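Local atomic coordinates of potential RNA-dependent RNA polymerase (Human picobirnavirus, PDB entry 5I62), a protein that catalyses template-directed RNA synthesis from ribonucleoside triphosphates, probably serving both transcription and genome replication of a double-stranded RNA virus. Residues S24-G29 with L83-R88; A182-R187 with Q200-M205. All coordinates share one frame; numbering follows the deposited sequence.

In the fold
Contact 2 pairs strands 176-189 and 199-205 as a hairpin within a mixed sheet, about 13 Å from the centre of the chain; contact 1, about 23 Å out, sets the end of helix 17-28 against the loop leading to helix 89-97. The two centres lie about 12 Å apart. They touch through L83 N, bonded to Q200 OE1, and R88 NH2, bonded to G185 O, with L85 packed on L184. Both are partly buried, but their chemistry differs: six backbone hydrogen bonds and 640 Å² of buried surface hold 182-187 to 200-205, whereas 24-29 and 83-88 share 270 Å², one weak direct bond and a bridging water.

Contact 1 (S24-G29 with L83-R88)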
loop_
_atom_site.group_PDB
_atom_site.type_symbol
_atom_site.label_atom_id
_atom_site.label_comp_id
_atom_site.label_asym_id
_atom_site.label_seq_id
_atom_site.Cartn_x
_atom_site.Cartn_y
_atom_site.Cartn_z
ATOM N N SER A 24 19.039 -2.943 16.955
ATOM C CA SER A 24 19.968 -4.062 16.797
ATOM C C SER A 24 19.524 -4.965 15.661
ATOM O O SER A 24 20.343 -5.445 14.880
ATOM C CB SER A 24 20.059 -4.892 18.083
ATOM O OG SER A 24 20.512 -4.098 19.157
ATOM N N ASN A 25 18.226 -5.252 15.600
ATOM C CA ASN A 25 17.710 -6.080 14.523
ATOM C C ASN A 25 17.825 -5.372 13.173
ATOM O O ASN A 25 18.095 -6.018 12.149
ATOM C CB ASN A 25 16.269 -6.477 14.816
ATOM C CG ASN A 25 15.689 -7.370 13.746
ATOM O OD1 ASN A 25 14.733 -6.990 13.058
ATOM N ND2 ASN A 25 16.283 -8.545 13.564
ATOM N N VAL A 26 17.640 -4.048 13.147
ATOM C CA VAL A 26 17.868 -3.298 11.906
ATOM C C VAL A 26 19.309 -3.477 11.432
ATOM O O VAL A 26 19.573 -3.714 10.247
ATOM C CB VAL A 26 17.528 -1.808 12.090
ATOM C CG1 VAL A 26 18.023 -1.007 10.867
ATOM C CG2 VAL A 26 16.014 -1.605 12.296
ATOM N N VAL A 27 20.265 -3.352 12.354
ATOM C CA VAL A 27 21.675 -3.486 11.998
ATOM C C VAL A 27 21.970 -4.903 11.515
ATOM O O VAL A 27 22.659 -5.103 10.505
ATOM C CB VAL A 27 22.578 -3.111 13.192
ATOM C CG1 VAL A 27 24.039 -3.393 12.854
ATOM C CG2 VAL A 27 22.399 -1.651 13.580
ATOM N N SER A 28 21.455 -5.912 12.234
ATOM C CA SER A 28 21.824 -7.293 11.928
ATOM C C SER A 28 21.085 -7.847 10.717
ATOM O O SER A 28 21.626 -8.699 10.007
ATOM C CB SER A 28 21.561 -8.207 13.131
ATOM O OG SER A 28 20.170 -8.390 13.373
ATOM N N GLY A 29 19.863 -7.391 10.473
ATOM C CA GLY A 29 18.992 -8.047 9.524
ATOM C C GLY A 29 18.452 -9.363 10.069
ATOM O O GLY A 29 18.682 -9.737 11.233
ATOM N N LEU A 83 17.608 -7.704 4.802
ATOM C CA LEU A 83 19.030 -7.448 4.700
ATOM C C LEU A 83 19.500 -6.562 5.852
ATOM O O LEU A 83 18.714 -5.801 6.421
ATOM C CB LEU A 83 19.363 -6.785 3.370
ATOM C CG LEU A 83 19.121 -7.567 2.068
ATOM C CD1 LEU A 83 19.571 -6.753 0.873
ATOM C CD2 LEU A 83 19.841 -8.907 2.100
ATOM N N PRO A 84 20.779 -6.639 6.213
ATOM C CA PRO A 84 21.323 -5.731 7.235
ATOM C C PRO A 84 21.259 -4.291 6.762
ATOM O O PRO A 84 21.225 -4.011 5.563
ATOM C CB PRO A 84 22.785 -6.172 7.394
ATOM C CG PRO A 84 22.889 -7.505 6.740
ATOM C CD PRO A 84 21.765 -7.637 5.749
ATOM N N LEU A 85 21.281 -3.380 7.735
ATOM C CA LEU A 85 21.257 -1.947 7.452
ATOM C C LEU A 85 22.351 -1.544 6.468
ATOM O O LEU A 85 22.124 -0.741 5.552
ATOM C CB LEU A 85 21.406 -1.162 8.760
ATOM C CG LEU A 85 21.488 0.358 8.601
ATOM C CD1 LEU A 85 20.172 0.933 8.024
ATOM C CD2 LEU A 85 21.852 1.027 9.915
ATOM N N LYS A 86 23.553 -2.098 6.643
ATOM C CA LYS A 86 24.662 -1.804 5.742
ATOM C C LYS A 86 24.317 -2.084 4.274
ATOM O O LYS A 86 24.926 -1.480 3.384
ATOM C CB LYS A 86 25.895 -2.618 6.132
ATOM C CG LYS A 86 25.834 -4.047 5.593
ATOM C CD LYS A 86 27.136 -4.805 5.762
ATOM C CE LYS A 86 26.966 -5.961 6.644
ATOM N NZ LYS A 86 28.248 -6.610 7.027
ATOM N N GLU A 87 23.367 -2.980 3.997
ATOM C CA GLU A 87 22.987 -3.289 2.617
ATOM C C GLU A 87 21.688 -2.613 2.177
ATOM O O GLU A 87 21.184 -2.920 1.091
ATOM C CB GLU A 87 22.879 -4.801 2.427
ATOM C CG GLU A 87 24.136 -5.555 2.829
ATOM C CD GLU A 87 23.877 -7.039 3.047
ATOM O OE1 GLU A 87 24.553 -7.645 3.917
ATOM O OE2 GLU A 87 22.987 -7.607 2.365
ATOM N N ARG A 88 21.155 -1.701 2.995
ATOM C CA ARG A 88 19.930 -0.974 2.721
ATOM C C ARG A 88 20.164 0.526 2.611
ATOM O O ARG A 88 19.198 1.273 2.463
ATOM C CB ARG A 88 18.890 -1.250 3.821
ATOM C CG ARG A 88 18.420 -2.714 3.901
ATOM C CD ARG A 88 17.448 -2.943 5.045
ATOM N NE ARG A 88 16.222 -2.169 4.885
ATOM C CZ ARG A 88 15.452 -1.769 5.895
ATOM N NH1 ARG A 88 15.787 -2.069 7.152
ATOM N NH2 ARG A 88 14.354 -1.067 5.652
HETATM O O HOH W 1 17.870 -3.912 8.203
#
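The carbonyl oxygen of V26 meets the backbone of L85, accepting a hydrogen bond from L85 N at 3.1 Å that the bent N-H...O angle of 128° marks as weak. Beside it, CG1 of V26 lies 4.0 Å from CB of L85. L85 CG stands anti to its backbone nitrogen (chi1 176°), which also brings CD1 within 4.1 Å of V26 CG1. P84 lays its ring alongside the helix end, CB 3.3 Å from V27 O. Beyond the weak bond, one water ties the segments together: it donates to V26 O (2.7 Å) and to L83 O, and accepts from R88 NH1, lying in plane at the edge of the guanidinium. The helix ends at S28, and G29, with positive phi (73°), is the first residue to leave it. The contact thus packs the C-terminal end of helix 17-28 on the 3-10 segment 85-87, in the loop before helix 89-97 of the polymerase; L85 also reaches Y308 and N309 of strand 306-309. V26 O has two donors, L85 N and the water, and the R88 guanidinium, donating through NH1 to the water and through NH2 to G185 O, probably strengthens the water as a donor to V26 O and L83 O.

Contact 2 (A182-R187 with Q200-M205); sequences AVLGWR and QRVVWM
W186 and Q200 are brought together by their torsions: CG of W186 is anti to the backbone nitrogen (chi1 175°), while the Q200 chain folds back at chi2 (-70°). The indole NE1 then donates to Q200 OE1 at 2.8 Å, approaching from above the amide plane and not along a lone pair. With L83 N as a second donor to OE1, and NE2 bonded to V81 O and V198 O, the amide is fixed. The strands run antiparallel: V183, G185 and R187 form hydrogen-bonded pairs with M205, V203 and R201, the shortest bond being G185 N to V203 O at 2.7 Å. On the face of W186, the L184 and V202 side chains cross at about a right angle, with L184 CD1 3.6 Å from V202 CG1, and A182 CB lies 3.6 Å from W204 CE3. On the other face the extended M205 chain carries CE over G185 CA (3.5 Å). R187 and R201 lie side by side there, R187 CB over one face of the R201 guanidinium, 3.3 Å from its NH1; V203 CG2 touches R187 CG. E430 forms a salt bridge with R187 NE, which would offset the like charge of R201, whose NH1 lies 4.4 Å from R187 NH1. The buried indole N-H is thus given an acceptor, while the other face mixes V183, V203 and M205 with two arginines, R187 held by E430.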
loop_
_atom_site.group_PDB
_atom_site.type_symbol
_atom_site.label_atom_id
_atom_site.label_comp_id
_atom_site.label_asym_id
_atom_site.label_seq_id
_atom_site.Cartn_x
_atom_site.Cartn_y
_atom_site.Cartn_z
ATOM N N ALA A 182 10.981 9.995 12.086
ATOM C CA ALA A 182 10.524 8.685 11.654
ATOM C C ALA A 182 11.559 7.641 12.055
ATOM O O ALA A 182 12.750 7.931 12.181
ATOM C CB ALA A 182 10.305 8.636 10.139
ATOM N N VAL A 183 11.104 6.421 12.258
ATOM C CA VAL A 183 11.998 5.303 12.531
ATOM C C VAL A 183 12.033 4.404 11.307
ATOM O O VAL A 183 10.984 4.081 10.739
ATOM C CB VAL A 183 11.547 4.529 13.781
ATOM C CG1 VAL A 183 12.272 3.192 13.879
ATOM C CG2 VAL A 183 11.789 5.379 15.044
ATOM N N LEU A 184 13.242 3.985 10.909
ATOM C CA LEU A 184 13.417 3.111 9.749
ATOM C C LEU A 184 12.795 1.751 10.030
ATOM O O LEU A 184 13.268 1.014 10.904
ATOM C CB LEU A 184 14.892 2.951 9.398
ATOM C CG LEU A 184 15.159 2.044 8.180
ATOM C CD1 LEU A 184 14.611 2.656 6.885
ATOM C CD2 LEU A 184 16.634 1.702 8.015
ATOM N N GLY A 185 11.733 1.424 9.292
ATOM C CA GLY A 185 11.116 0.118 9.320
ATOM C C GLY A 185 11.328 -0.649 8.018
ATOM O O GLY A 185 11.989 -0.198 7.082
ATOM N N TRP A 186 10.739 -1.839 7.974
ATOM C CA TRP A 186 11.033 -2.775 6.900
ATOM C C TRP A 186 9.810 -3.624 6.598
ATOM O O TRP A 186 9.062 -3.992 7.498
ATOM C CB TRP A 186 12.227 -3.665 7.266
ATOM C CG TRP A 186 12.531 -4.744 6.250
ATOM C CD1 TRP A 186 13.390 -4.653 5.196
ATOM C CD2 TRP A 186 12.001 -6.072 6.225
ATOM N NE1 TRP A 186 13.414 -5.840 4.502
ATOM C CE2 TRP A 186 12.575 -6.730 5.117
ATOM C CE3 TRP A 186 11.099 -6.770 7.034
ATOM C CZ2 TRP A 186 12.276 -8.053 4.798
ATOM C CZ3 TRP A 186 10.803 -8.089 6.715
ATOM C CH2 TRP A 186 11.392 -8.715 5.610
ATOM N N ARG A 187 9.614 -3.918 5.311
ATOM C CA ARG A 187 8.674 -4.939 4.867
ATOM C C ARG A 187 9.321 -5.742 3.754
ATOM O O ARG A 187 9.974 -5.176 2.877
ATOM C CB ARG A 187 7.345 -4.359 4.350
ATOM C CG ARG A 187 6.525 -3.621 5.395
ATOM C CD ARG A 187 6.105 -4.534 6.539
ATOM N NE ARG A 187 5.287 -5.654 6.090
ATOM C CZ ARG A 187 3.984 -5.570 5.846
ATOM N NH1 ARG A 187 3.354 -4.408 5.999
ATOM N NH2 ARG A 187 3.310 -6.643 5.445
ATOM N N GLN A 200 13.290 -5.302 -0.546
ATOM C CA GLN A 200 13.560 -4.690 0.755
ATOM C C GLN A 200 12.836 -3.347 0.837
ATOM O O GLN A 200 13.397 -2.290 0.558
ATOM C CB GLN A 200 15.066 -4.548 0.968
ATOM C CG GLN A 200 15.857 -5.842 0.762
ATOM C CD GLN A 200 15.596 -6.854 1.859
ATOM O OE1 GLN A 200 15.745 -6.548 3.046
ATOM N NE2 GLN A 200 15.231 -8.077 1.469
ATOM N N ARG A 201 11.575 -3.391 1.270
ATOM C CA ARG A 201 10.779 -2.168 1.329
ATOM C C ARG A 201 11.175 -1.320 2.541
ATOM O O ARG A 201 11.370 -1.838 3.640
ATOM C CB ARG A 201 9.287 -2.494 1.388
ATOM C CG ARG A 201 8.696 -3.092 0.110
ATOM C CD ARG A 201 7.153 -3.126 0.178
ATOM N NE ARG A 201 6.614 -2.016 0.971
ATOM C CZ ARG A 201 5.675 -2.138 1.909
ATOM N NH1 ARG A 201 5.132 -3.324 2.162
ATOM N NH2 ARG A 201 5.268 -1.072 2.586
ATOM N N VAL A 202 11.295 -0.013 2.337
ATOM C CA VAL A 202 11.531 0.924 3.422
ATOM C C VAL A 202 10.184 1.398 3.946
ATOM O O VAL A 202 9.304 1.773 3.165
ATOM C CB VAL A 202 12.393 2.106 2.956
ATOM C CG1 VAL A 202 12.436 3.183 4.023
ATOM C CG2 VAL A 202 13.792 1.644 2.601
ATOM N N VAL A 203 10.008 1.346 5.267
ATOM C CA VAL A 203 8.844 1.919 5.929
ATOM C C VAL A 203 9.315 3.091 6.779
ATOM O O VAL A 203 10.269 2.952 7.551
ATOM C CB VAL A 203 8.102 0.886 6.802
ATOM C CG1 VAL A 203 6.884 1.538 7.468
ATOM C CG2 VAL A 203 7.673 -0.297 5.965
ATOM N N TRP A 204 8.652 4.236 6.631
ATOM C CA TRP A 204 8.858 5.385 7.504
ATOM C C TRP A 204 7.830 5.298 8.632
ATOM O O TRP A 204 6.657 5.617 8.443
ATOM C CB TRP A 204 8.729 6.693 6.730
ATOM C CG TRP A 204 9.823 6.934 5.725
ATOM C CD1 TRP A 204 10.107 6.189 4.612
ATOM C CD2 TRP A 204 10.795 7.983 5.763
ATOM N NE1 TRP A 204 11.190 6.724 3.948
ATOM C CE2 TRP A 204 11.640 7.815 4.643
ATOM C CE3 TRP A 204 11.043 9.043 6.644
ATOM C CZ2 TRP A 204 12.701 8.673 4.375
ATOM C CZ3 TRP A 204 12.092 9.898 6.374
ATOM C CH2 TRP A 204 12.919 9.702 5.253
ATOM N N MET A 205 8.263 4.848 9.810
ATOM C CA MET A 205 7.358 4.682 10.952
ATOM C C MET A 205 7.273 6.031 11.664
ATOM O O MET A 205 8.226 6.461 12.314
ATOM C CB MET A 205 7.859 3.576 11.877
ATOM C CG MET A 205 7.805 2.184 11.258
ATOM S SD MET A 205 8.649 0.975 12.317
ATOM C CE MET A 205 8.355 -0.502 11.392
#